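Local coordinates for 3-oxoacyl-[acyl-carrier-protein] synthase 2 (Rickettsia rickettsii, PDB 4JGA) that probably catalyses the condensation of malonyl-acyl carrier protein with a growing acyl chain, the elongation step of bacterial fatty acid synthesis, at residues V206-G211 and A258-L263; A101-V106 and I170-S175; A241-D246 and G327-L332. All coordinates share one frame; numbering follows the deposited sequence.

Interaction 1: residues V206-G211 and A258-L263; sequences VMIAGG and AGVVVL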
ATOM      1  N   VAL A 206      -4.995  -6.839 -18.257  1.00  9.89           N
ATOM      2  CA  VAL A 206      -6.042  -5.942 -17.723  1.00  9.72           C
ATOM      3  C   VAL A 206      -5.749  -5.664 -16.249  1.00  9.21           C
ATOM      4  O   VAL A 206      -5.259  -6.538 -15.531  1.00  8.70           O
ATOM      5  CB  VAL A 206      -7.428  -6.578 -17.864  1.00 10.15           C
ATOM      6  CG1 VAL A 206      -8.519  -5.672 -17.290  1.00 10.32           C
ATOM      7  CG2 VAL A 206      -7.704  -6.893 -19.323  1.00 10.78           C
ATOM      8  N   MET A 207      -6.001  -4.428 -15.807  1.00  9.23           N
ATOM      9  CA  MET A 207      -5.835  -4.081 -14.386  1.00  8.91           C
ATOM     10  C   MET A 207      -7.008  -3.270 -13.884  1.00  8.82           C
ATOM     11  O   MET A 207      -7.495  -2.388 -14.568  1.00  9.13           O
ATOM     12  CB  MET A 207      -4.552  -3.314 -14.122  1.00  8.66           C
ATOM     13  CG  MET A 207      -3.270  -4.086 -14.431  1.00  8.66           C
ATOM     14  SD  MET A 207      -2.921  -5.431 -13.275  1.00  8.54           S
ATOM     15  CE  MET A 207      -2.560  -4.496 -11.822  1.00  8.47           C
ATOM     16  N   ILE A 208      -7.465  -3.624 -12.689  1.00  8.35           N
ATOM     17  CA  ILE A 208      -8.483  -2.877 -12.002  1.00  8.15           C
ATOM     18  C   ILE A 208      -7.737  -1.992 -11.015  1.00  7.84           C
ATOM     19  O   ILE A 208      -7.016  -2.509 -10.122  1.00  7.55           O
ATOM     20  CB  ILE A 208      -9.424  -3.825 -11.219  1.00  8.11           C
ATOM     21  CG1 ILE A 208      -9.919  -4.999 -12.082  1.00  8.46           C
ATOM     22  CG2 ILE A 208     -10.588  -3.042 -10.686  1.00  8.30           C
ATOM     23  CD1 ILE A 208     -10.432  -4.649 -13.467  1.00  8.75           C
ATOM     24  N   ALA A 209      -7.859  -0.680 -11.165  1.00  7.79           N
ATOM     25  CA  ALA A 209      -7.049   0.214 -10.348  1.00  7.59           C
ATOM     26  C   ALA A 209      -7.735   1.464  -9.850  1.00  7.73           C
ATOM     27  O   ALA A 209      -8.593   2.034 -10.518  1.00  8.10           O
ATOM     28  CB  ALA A 209      -5.793   0.599 -11.122  1.00  7.66           C
ATOM     29  N   GLY A 210      -7.308   1.914  -8.681  1.00  7.72           N
ATOM     30  CA  GLY A 210      -7.800   3.169  -8.098  1.00  8.01           C
ATOM     31  C   GLY A 210      -7.762   3.164  -6.577  1.00  7.85           C
ATOM     32  O   GLY A 210      -6.989   2.427  -5.955  1.00  7.65           O
ATOM     33  N   GLY A 211      -8.636   3.977  -5.994  1.00  8.10           N
ATOM     34  CA  GLY A 211      -8.610   4.278  -4.575  1.00  8.01           C
ATOM     35  C   GLY A 211      -9.988   4.505  -4.001  1.00  8.19           C
ATOM     36  O   GLY A 211     -10.958   4.866  -4.714  1.00  8.30           O
ATOM     37  N   ALA A 258     -14.993   6.695  -3.803  1.00  9.94           N
ATOM     38  CA  ALA A 258     -14.061   5.892  -4.545  1.00  9.58           C
ATOM     39  C   ALA A 258     -14.095   6.202  -6.035  1.00  9.81           C
ATOM     40  O   ALA A 258     -15.115   6.669  -6.603  1.00 10.16           O
ATOM     41  CB  ALA A 258     -14.329   4.404  -4.295  1.00  9.64           C
ATOM     42  N   GLY A 259     -12.978   5.912  -6.663  1.00  9.52           N
ATOM     43  CA  GLY A 259     -12.803   6.023  -8.096  1.00  9.61           C
ATOM     44  C   GLY A 259     -11.948   4.859  -8.568  1.00  9.34           C
ATOM     45  O   GLY A 259     -10.854   4.663  -8.086  1.00  9.02           O
ATOM     46  N   VAL A 260     -12.494   4.065  -9.477  1.00  9.69           N
ATOM     47  CA  VAL A 260     -11.828   2.890  -9.997  1.00  9.46           C
ATOM     48  C   VAL A 260     -11.918   2.892 -11.497  1.00  9.70           C
ATOM     49  O   VAL A 260     -12.949   3.261 -12.063  1.00 10.37           O
ATOM     50  CB  VAL A 260     -12.437   1.604  -9.421  1.00  9.63           C
ATOM     51  CG1 VAL A 260     -11.762   0.394 -10.036  1.00  9.90           C
ATOM     52  CG2 VAL A 260     -12.243   1.581  -7.910  1.00  9.42           C
ATOM     53  N   VAL A 261     -10.839   2.450 -12.146  1.00  9.58           N
ATOM     54  CA  VAL A 261     -10.798   2.281 -13.609  1.00  9.67           C
ATOM     55  C   VAL A 261     -10.346   0.880 -14.002  1.00  9.77           C
ATOM     56  O   VAL A 261      -9.725   0.167 -13.210  1.00  9.48           O
ATOM     57  CB  VAL A 261      -9.893   3.347 -14.291  1.00  9.53           C
ATOM     58  CG1 VAL A 261     -10.384   4.763 -13.983  1.00  9.39           C
ATOM     59  CG2 VAL A 261      -8.432   3.217 -13.863  1.00  9.08           C
ATOM     60  N   VAL A 262     -10.710   0.492 -15.212  1.00 10.04           N
ATOM     61  CA  VAL A 262     -10.120  -0.640 -15.891  1.00 10.20           C
ATOM     62  C   VAL A 262      -9.119  -0.092 -16.912  1.00 10.24           C
ATOM     63  O   VAL A 262      -9.458   0.741 -17.760  1.00 10.22           O
ATOM     64  CB  VAL A 262     -11.167  -1.517 -16.603  1.00 10.79           C
ATOM     65  CG1 VAL A 262     -10.533  -2.754 -17.216  1.00 11.10           C
ATOM     66  CG2 VAL A 262     -12.265  -1.920 -15.608  1.00 10.83           C
ATOM     67  N   LEU A 263      -7.873  -0.554 -16.755  1.00 10.06           N
ATOM     68  CA  LEU A 263      -6.802  -0.333 -17.717  1.00 10.24           C
ATOM     69  C   LEU A 263      -6.528  -1.624 -18.457  1.00 10.73           C
ATOM     70  O   LEU A 263      -6.642  -2.720 -17.907  1.00 10.66           O
ATOM     71  CB  LEU A 263      -5.519   0.145 -17.048  1.00  9.70           C
ATOM     72  CG  LEU A 263      -5.596   1.401 -16.172  1.00  9.33           C
ATOM     73  CD1 LEU A 263      -4.176   1.743 -15.723  1.00  9.00           C
ATOM     74  CD2 LEU A 263      -6.272   2.590 -16.871  1.00  9.55           C
TER
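Ala-258 to Leu-263 runs beside Val-206 to Gly-211 as an antiparallel strand pair within the large mixed sheet of the thiolase-like fold; the N-to-C directions of the two short segments make an angle of 159°. At its start, Ala-258 CB rests 3.4 Å from Gly-211 O. Gly-259 makes a hydrogen-bonded pair with Gly-211: its N lies 3.0 Å from Gly-211 O, and its own carbonyl takes both Gly-211 N and, from outside the pair, the hydroxyl of Ser-370. Val-260 faces Gly-210 in a non-hydrogen-bonded pair, backbone against backbone. Its CG1 instead slants across to Ile-208 CG2, 3.7 Å away; chi1 of 177° sets this methyl anti to the backbone N and leans it toward Ile-208. Val-261, on the opposite face, forms a hydrogen-bonded pair with Ala-209, its N 2.8 Å from Ala-209 O. Val-262 splits its branches: CG1 meets Val-206 CG1 at 3.5 Å, while CG2 runs alongside Ile-208 CD1 at 3.9 Å. Val-260 and Val-262 also pack against helix 93-109, and Val-206, Ile-208 and Val-260 touch side chains of the adjoining strand 122-127. Leu-263 closes the series: its N reaches Met-207 O at 2.9 Å, and Met-207 N approaches Leu-263 O at 2.8 Å, tilted 24° from the carbonyl plane.

Interaction 2: residues A101-V106 and I170-S175; sequences AATEAV and IKYGFS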
ATOM      1  N   ALA A 101     -17.467   1.135  -6.788  1.00 13.53           N
ATOM      2  CA  ALA A 101     -16.826   1.787  -7.924  1.00 13.46           C
ATOM      3  C   ALA A 101     -16.201   0.745  -8.899  1.00 12.92           C
ATOM      4  O   ALA A 101     -16.284   0.886 -10.120  1.00 13.22           O
ATOM      5  CB  ALA A 101     -15.792   2.793  -7.458  1.00 13.25           C
ATOM      6  N   ALA A 102     -15.596  -0.293  -8.365  1.00 12.33           N
ATOM      7  CA  ALA A 102     -14.964  -1.304  -9.191  1.00 12.03           C
ATOM      8  C   ALA A 102     -16.015  -2.100  -9.969  1.00 12.69           C
ATOM      9  O   ALA A 102     -15.797  -2.453 -11.108  1.00 12.75           O
ATOM     10  CB  ALA A 102     -14.140  -2.235  -8.347  1.00 11.64           C
ATOM     11  N   THR A 103     -17.153  -2.348  -9.336  1.00 13.22           N
ATOM     12  CA  THR A 103     -18.236  -3.078  -9.981  1.00 14.18           C
ATOM     13  C   THR A 103     -18.739  -2.267 -11.197  1.00 14.81           C
ATOM     14  O   THR A 103     -18.835  -2.811 -12.301  1.00 15.23           O
ATOM     15  CB  THR A 103     -19.382  -3.373  -9.007  1.00 14.78           C
ATOM     16  OG1 THR A 103     -18.906  -4.269  -7.979  1.00 14.37           O
ATOM     17  CG2 THR A 103     -20.568  -3.990  -9.754  1.00 16.03           C
ATOM     18  N   GLU A 104     -18.964  -0.976 -10.996  1.00 14.94           N
ATOM     19  CA  GLU A 104     -19.322  -0.111 -12.093  1.00 15.74           C
ATOM     20  C   GLU A 104     -18.236  -0.117 -13.227  1.00 15.24           C
ATOM     21  O   GLU A 104     -18.562  -0.260 -14.421  1.00 15.98           O
ATOM     22  CB  GLU A 104     -19.576   1.319 -11.593  1.00 16.17           C
ATOM     23  CG  GLU A 104     -20.049   2.234 -12.729  1.00 17.34           C
ATOM     24  CD  GLU A 104     -20.235   3.690 -12.354  1.00 18.17           C
ATOM     25  OE1 GLU A 104     -19.850   4.119 -11.252  1.00 17.66           O
ATOM     26  OE2 GLU A 104     -20.752   4.440 -13.238  1.00 19.61           O
ATOM     27  N   ALA A 105     -16.954   0.029 -12.856  1.00 14.10           N
ATOM     28  CA  ALA A 105     -15.887   0.043 -13.837  1.00 13.63           C
ATOM     29  C   ALA A 105     -15.800  -1.264 -14.616  1.00 13.71           C
ATOM     30  O   ALA A 105     -15.691  -1.253 -15.835  1.00 14.08           O
ATOM     31  CB  ALA A 105     -14.555   0.338 -13.187  1.00 12.74           C
ATOM     32  N   VAL A 106     -15.838  -2.386 -13.908  1.00 13.48           N
ATOM     33  CA  VAL A 106     -15.738  -3.671 -14.549  1.00 13.90           C
ATOM     34  C   VAL A 106     -16.919  -3.873 -15.513  1.00 15.17           C
ATOM     35  O   VAL A 106     -16.701  -4.209 -16.660  1.00 15.64           O
ATOM     36  CB  VAL A 106     -15.678  -4.828 -13.539  1.00 13.81           C
ATOM     37  CG1 VAL A 106     -15.868  -6.164 -14.254  1.00 14.75           C
ATOM     38  CG2 VAL A 106     -14.351  -4.807 -12.829  1.00 12.89           C
ATOM     39  N   ILE A 170     -12.229 -11.783  -5.772  1.00 10.38           N
ATOM     40  CA  ILE A 170     -13.145 -12.887  -5.533  1.00 11.11           C
ATOM     41  C   ILE A 170     -14.418 -12.737  -6.365  1.00 11.69           C
ATOM     42  O   ILE A 170     -14.881 -13.673  -6.940  1.00 11.93           O
ATOM     43  CB  ILE A 170     -13.485 -12.989  -4.051  1.00 11.32           C
ATOM     44  CG1 ILE A 170     -12.221 -13.432  -3.283  1.00 11.00           C
ATOM     45  CG2 ILE A 170     -14.694 -13.951  -3.820  1.00 12.03           C
ATOM     46  CD1 ILE A 170     -12.317 -13.192  -1.780  1.00 10.96           C
ATOM     47  N   LYS A 171     -14.956 -11.528  -6.421  1.00 11.79           N
ATOM     48  CA  LYS A 171     -16.167 -11.290  -7.133  1.00 12.33           C
ATOM     49  C   LYS A 171     -16.028 -11.716  -8.577  1.00 12.54           C
ATOM     50  O   LYS A 171     -16.938 -12.355  -9.104  1.00 12.88           O
ATOM     51  CB  LYS A 171     -16.534  -9.801  -7.093  1.00 12.33           C
ATOM     52  CG  LYS A 171     -17.901  -9.514  -7.716  1.00 13.14           C
ATOM     53  CD  LYS A 171     -18.488  -8.169  -7.260  1.00 13.22           C
ATOM     54  CE  LYS A 171     -19.880  -7.950  -7.853  1.00 14.07           C
ATOM     55  NZ  LYS A 171     -20.421  -6.625  -7.423  1.00 14.22           N
ATOM     56  N   TYR A 172     -14.922 -11.345  -9.242  1.00 11.75           N
ATOM     57  CA  TYR A 172     -14.801 -11.606 -10.679  1.00 12.02           C
ATOM     58  C   TYR A 172     -13.847 -12.746 -11.052  1.00 11.81           C
ATOM     59  O   TYR A 172     -13.658 -13.031 -12.225  1.00 12.29           O
ATOM     60  CB  TYR A 172     -14.430 -10.314 -11.429  1.00 11.80           C
ATOM     61  CG  TYR A 172     -15.520  -9.289 -11.303  1.00 12.15           C
ATOM     62  CD1 TYR A 172     -16.718  -9.430 -12.008  1.00 12.94           C
ATOM     63  CD2 TYR A 172     -15.364  -8.173 -10.494  1.00 11.83           C
ATOM     64  CE1 TYR A 172     -17.737  -8.488 -11.884  1.00 13.43           C
ATOM     65  CE2 TYR A 172     -16.369  -7.224 -10.386  1.00 12.28           C
ATOM     66  CZ  TYR A 172     -17.554  -7.389 -11.061  1.00 12.95           C
ATOM     67  OH  TYR A 172     -18.530  -6.435 -10.939  1.00 13.32           O
ATOM     68  N   GLY A 173     -13.255 -13.405 -10.073  1.00 11.40           N
ATOM     69  CA  GLY A 173     -12.232 -14.395 -10.375  1.00 11.40           C
ATOM     70  C   GLY A 173     -10.886 -13.840 -10.897  1.00 10.83           C
ATOM     71  O   GLY A 173     -10.137 -14.582 -11.513  1.00 11.65           O
ATOM     72  N   PHE A 174     -10.561 -12.572 -10.669  1.00  9.96           N
ATOM     73  CA  PHE A 174      -9.331 -12.019 -11.223  1.00  9.40           C
ATOM     74  C   PHE A 174      -8.143 -12.522 -10.408  1.00  8.90           C
ATOM     75  O   PHE A 174      -8.039 -12.265  -9.205  1.00  8.55           O
ATOM     76  CB  PHE A 174      -9.370 -10.509 -11.230  1.00  9.13           C
ATOM     77  CG  PHE A 174     -10.458  -9.912 -12.074  1.00  9.47           C
ATOM     78  CD1 PHE A 174     -10.975 -10.554 -13.194  1.00 10.02           C
ATOM     79  CD2 PHE A 174     -10.910  -8.638 -11.784  1.00  9.58           C
ATOM     80  CE1 PHE A 174     -11.949  -9.956 -14.001  1.00 10.34           C
ATOM     81  CE2 PHE A 174     -11.903  -8.041 -12.553  1.00  9.93           C
ATOM     82  CZ  PHE A 174     -12.424  -8.701 -13.672  1.00 10.31           C
ATOM     83  N   SER A 175      -7.273 -13.290 -11.053  1.00  8.72           N
ATOM     84  CA  SER A 175      -6.257 -14.072 -10.346  1.00  8.60           C
ATOM     85  C   SER A 175      -4.833 -13.666 -10.673  1.00  8.36           C
ATOM     86  O   SER A 175      -3.865 -14.352 -10.301  1.00  8.29           O
ATOM     87  CB  SER A 175      -6.494 -15.549 -10.646  1.00  9.07           C
ATOM     88  OG  SER A 175      -6.729 -15.724 -12.033  1.00  9.09           O
TER
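The C-terminal end of helix 163-172 meets the flank of helix 93-109 where Lys-171, Tyr-172 and Phe-174 close on Thr-103 and Val-106. The lysine crosses Thr-103 at about a right angle, and its extended chain delivers NZ 2.9 Å from Thr-103 OG1 in a hydrogen bond. That hydroxyl also bonds to Val-99 O one turn back, and the ammonium has a further partner in Phe-79 O, so both polar ends are held from beyond the contact as well. Tyr-172 lies next to it: its OH sits 3.4 Å from Thr-103 CG2, and Thr-103 CA lies at the ring edge, near its plane. With chi1 at 168°, Val-106 holds CG1 anti to the backbone N and over the ring centre, 3.8 Å from the Tyr-172 centroid and 12° off the normal, a CH-pi contact. Lys-171 CG lies over the opposite face, toward its rim. Helix 93-109 packs on the sheet of the thiolase-like fold, and Val-106 from it and Phe-174 from the loop both touch Ile-208 of strand 206-213. Gly-173 ends the helix with phi 71°, and in the turn that follows Tyr-172 CB lies 3.4 Å above the centre of the Phe-174 ring. The second methyl of the valine, Val-106 CG2, approaches that ring at its edge, 4.1 Å from Phe-174 CE2.

Interaction 3: residues A241-D246 and G327-L332; sequences ASRPWD and GTSTTL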
ATOM      1  N   ALA A 241     -16.818  26.414   1.488  1.00 19.48           N
ATOM      2  CA  ALA A 241     -15.570  26.141   2.228  1.00 18.63           C
ATOM      3  C   ALA A 241     -14.394  25.848   1.328  1.00 17.40           C
ATOM      4  O   ALA A 241     -13.286  26.356   1.561  1.00 17.51           O
ATOM      5  CB  ALA A 241     -15.764  24.981   3.206  1.00 18.27           C
ATOM      6  N   SER A 242     -14.613  24.985   0.346  1.00 16.44           N
ATOM      7  CA  SER A 242     -13.524  24.484  -0.492  1.00 15.25           C
ATOM      8  C   SER A 242     -13.360  25.469  -1.669  1.00 15.59           C
ATOM      9  O   SER A 242     -14.182  25.493  -2.593  1.00 15.78           O
ATOM     10  CB  SER A 242     -13.821  23.075  -0.961  1.00 14.31           C
ATOM     11  OG  SER A 242     -12.723  22.491  -1.613  1.00 13.29           O
ATOM     12  N   ARG A 243     -12.308  26.293  -1.594  1.00 15.58           N
ATOM     13  CA  ARG A 243     -12.125  27.438  -2.496  1.00 15.99           C
ATOM     14  C   ARG A 243     -10.680  27.567  -2.991  1.00 15.39           C
ATOM     15  O   ARG A 243      -9.980  28.539  -2.694  1.00 15.74           O
ATOM     16  CB  ARG A 243     -12.631  28.728  -1.834  1.00 17.14           C
ATOM     17  CG  ARG A 243     -12.132  28.995  -0.427  1.00 17.55           C
ATOM     18  CD  ARG A 243     -13.069  29.943   0.324  1.00 18.70           C
ATOM     19  NE  ARG A 243     -13.441  31.114  -0.466  1.00 19.58           N
ATOM     20  CZ  ARG A 243     -14.661  31.424  -0.932  1.00 20.26           C
ATOM     21  NH1 ARG A 243     -15.735  30.676  -0.701  1.00 20.15           N
ATOM     22  NH2 ARG A 243     -14.811  32.531  -1.657  1.00 21.11           N
ATOM     23  N   PRO A 244     -10.245  26.583  -3.794  1.00 14.37           N
ATOM     24  CA  PRO A 244      -8.857  26.548  -4.239  1.00 13.91           C
ATOM     25  C   PRO A 244      -8.435  27.829  -4.951  1.00 14.41           C
ATOM     26  O   PRO A 244      -9.170  28.358  -5.784  1.00 14.86           O
ATOM     27  CB  PRO A 244      -8.795  25.325  -5.172  1.00 13.22           C
ATOM     28  CG  PRO A 244      -9.991  24.496  -4.773  1.00 13.17           C
ATOM     29  CD  PRO A 244     -11.043  25.515  -4.407  1.00 13.97           C
ATOM     30  N   TRP A 245      -7.264  28.313  -4.557  1.00 14.42           N
ATOM     31  CA  TRP A 245      -6.630  29.544  -5.038  1.00 15.08           C
ATOM     32  C   TRP A 245      -7.380  30.840  -4.706  1.00 16.29           C
ATOM     33  O   TRP A 245      -6.976  31.915  -5.163  1.00 16.91           O
ATOM     34  CB  TRP A 245      -6.304  29.452  -6.527  1.00 14.80           C
ATOM     35  CG  TRP A 245      -5.565  28.223  -6.872  1.00 13.83           C
ATOM     36  CD1 TRP A 245      -4.245  27.910  -6.561  1.00 13.47           C
ATOM     37  CD2 TRP A 245      -6.071  27.108  -7.596  1.00 13.19           C
ATOM     38  NE1 TRP A 245      -3.930  26.648  -7.052  1.00 12.66           N
ATOM     39  CE2 TRP A 245      -5.020  26.143  -7.693  1.00 12.41           C
ATOM     40  CE3 TRP A 245      -7.305  26.813  -8.176  1.00 13.12           C
ATOM     41  CZ2 TRP A 245      -5.189  24.941  -8.334  1.00 11.79           C
ATOM     42  CZ3 TRP A 245      -7.453  25.606  -8.824  1.00 12.47           C
ATOM     43  CH2 TRP A 245      -6.413  24.698  -8.915  1.00 11.83           C
ATOM     44  N   ASP A 246      -8.478  30.737  -3.940  1.00 16.72           N
ATOM     45  CA  ASP A 246      -9.233  31.909  -3.505  1.00 17.89           C
ATOM     46  C   ASP A 246      -8.511  32.505  -2.296  1.00 18.60           C
ATOM     47  O   ASP A 246      -7.938  31.781  -1.471  1.00 17.98           O
ATOM     48  CB  ASP A 246     -10.665  31.559  -3.127  1.00 18.00           C
ATOM     49  CG  ASP A 246     -11.500  32.788  -2.837  1.00 19.27           C
ATOM     50  OD1 ASP A 246     -12.016  33.389  -3.814  1.00 19.71           O
ATOM     51  OD2 ASP A 246     -11.630  33.149  -1.625  1.00 19.82           O
ATOM     52  N   GLY A 327      -4.926  20.861  -5.840  1.00 11.40           N
ATOM     53  CA  GLY A 327      -5.825  21.970  -5.519  1.00 12.14           C
ATOM     54  C   GLY A 327      -6.760  21.782  -4.338  1.00 12.34           C
ATOM     55  O   GLY A 327      -8.004  21.736  -4.503  1.00 12.50           O
ATOM     56  N   THR A 328      -6.181  21.653  -3.142  1.00 12.34           N
ATOM     57  CA  THR A 328      -6.963  21.263  -1.966  1.00 12.58           C
ATOM     58  C   THR A 328      -7.633  22.388  -1.189  1.00 13.16           C
ATOM     59  O   THR A 328      -8.456  22.107  -0.321  1.00 13.39           O
ATOM     60  CB  THR A 328      -6.111  20.445  -0.950  1.00 12.40           C
ATOM     61  OG1 THR A 328      -5.138  21.294  -0.357  1.00 12.95           O
ATOM     62  CG2 THR A 328      -5.438  19.315  -1.646  1.00 11.76           C
ATOM     63  N   SER A 329      -7.343  23.639  -1.526  1.00 13.76           N
ATOM     64  CA  SER A 329      -7.852  24.830  -0.780  1.00 14.50           C
ATOM     65  C   SER A 329      -7.047  25.147   0.499  1.00 14.82           C
ATOM     66  O   SER A 329      -7.587  25.677   1.467  1.00 15.13           O
ATOM     67  CB  SER A 329      -9.357  24.723  -0.450  1.00 14.61           C
ATOM     68  OG  SER A 329      -9.892  26.002  -0.170  1.00 15.26           O
ATOM     69  N   THR A 330      -5.773  24.762   0.500  1.00 14.72           N
ATOM     70  CA  THR A 330      -4.828  25.182   1.553  1.00 15.26           C
ATOM     71  C   THR A 330      -4.110  26.462   1.136  1.00 16.03           C
ATOM     72  O   THR A 330      -3.938  26.729  -0.070  1.00 15.75           O
ATOM     73  CB  THR A 330      -3.732  24.128   1.781  1.00 14.72           C
ATOM     74  OG1 THR A 330      -3.172  23.757   0.515  1.00 14.11           O
ATOM     75  CG2 THR A 330      -4.305  22.891   2.442  1.00 14.43           C
ATOM     76  N   THR A 331      -3.632  27.213   2.134  1.00 16.91           N
ATOM     77  CA  THR A 331      -2.914  28.448   1.876  1.00 17.87           C
ATOM     78  C   THR A 331      -1.600  28.160   1.135  1.00 17.74           C
ATOM     79  O   THR A 331      -1.403  28.636   0.018  1.00 17.91           O
ATOM     80  CB  THR A 331      -2.653  29.213   3.177  1.00 18.64           C
ATOM     81  OG1 THR A 331      -3.902  29.432   3.846  1.00 19.17           O
ATOM     82  CG2 THR A 331      -1.983  30.565   2.878  1.00 19.47           C
ATOM     83  N   LEU A 332      -0.740  27.348   1.741  1.00 17.38           N
ATOM     84  CA  LEU A 332       0.591  27.054   1.179  1.00 17.39           C
ATOM     85  C   LEU A 332       0.529  26.136  -0.014  1.00 16.10           C
ATOM     86  O   LEU A 332       1.079  26.449  -1.074  1.00 16.39           O
ATOM     87  CB  LEU A 332       1.557  26.477   2.250  1.00 17.94           C
ATOM     88  CG  LEU A 332       1.838  27.408   3.460  1.00 19.25           C
ATOM     89  CD1 LEU A 332       2.626  26.673   4.542  1.00 19.37           C
ATOM     90  CD2 LEU A 332       2.554  28.675   3.007  1.00 20.52           C
TER
HETATM   91  O   HOH W   1     -10.654  26.512   2.468  1.00  8.83           O
HETATM   92  O   HOH W   2     -10.991  20.994  -0.100  1.00  6.67           O
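Ser-329, right after the His-Gly-Thr sequence of the beta-ketoacyl synthase family (thiolase-like fold), meets Arg-243 of the loop 241-246. Here two loops pack tightly. Ser-329 OG, anti to its own backbone N, accepts Arg-243 N at 2.8 Å with an N-H...O angle of 157°. Beside it Pro-244 CG presses on Gly-327 O at 3.4 Å, a carbonyl that is also bonded to Ser-356 OG. Arg-243 to Asp-246 forms a type II turn. Trp-245 CB points away from Gly-327, but chi1 of -51° helps bring the indole back, setting CZ2 4.1 Å from Gly-327 CA, while Pro-244 CB covers one ring face toward its rim. The carboxylate of Asp-334 receives both Trp-245 N and Ser-329 N, tying the segments together. The other side is looser and bridged by water. One water lies 2.8 Å from Ala-241 O and bonds to Ser-329 OG too. A second donates to Ser-242 OG at 2.7 Å and to Thr-328 O at 2.8 Å; Ser-242 OG also bonds to Lys-358 O. Across the turn, Arg-243, its NH2 in a salt bridge to Asp-392 and NH1 hydrogen-bonded to Lys-240 O, forms a salt bridge from NE to Asp-246 OD2 at 3.0 Å, 67° out of the carboxylate plane.

In the fold
Interactions 1 and 2 form one continuous piece of core, their centres 9 Å apart: helix 93-109 lies directly on the strand pair, with Val-262 CG2 3.5 Å from Ala-105 O and Val-260 CG1 3.7 Å from Ala-102 CA. All four segments belong to the N-terminal part of the beta-ketoacyl synthase. Interaction 3 lies on the opposite side of the chain's centre, its centre about 27 Å from that of interaction 1 and 35 Å from that of interaction 2, and it joins the N-terminal part to the C-terminal one. A bound potassium ion, held by Asn-324, Ala-325, Glu-372, Ser-417 and Asn-418, is about 7 Å from Gly-327 of interaction 3 and about 12 Å from Gly-259 of interaction 1.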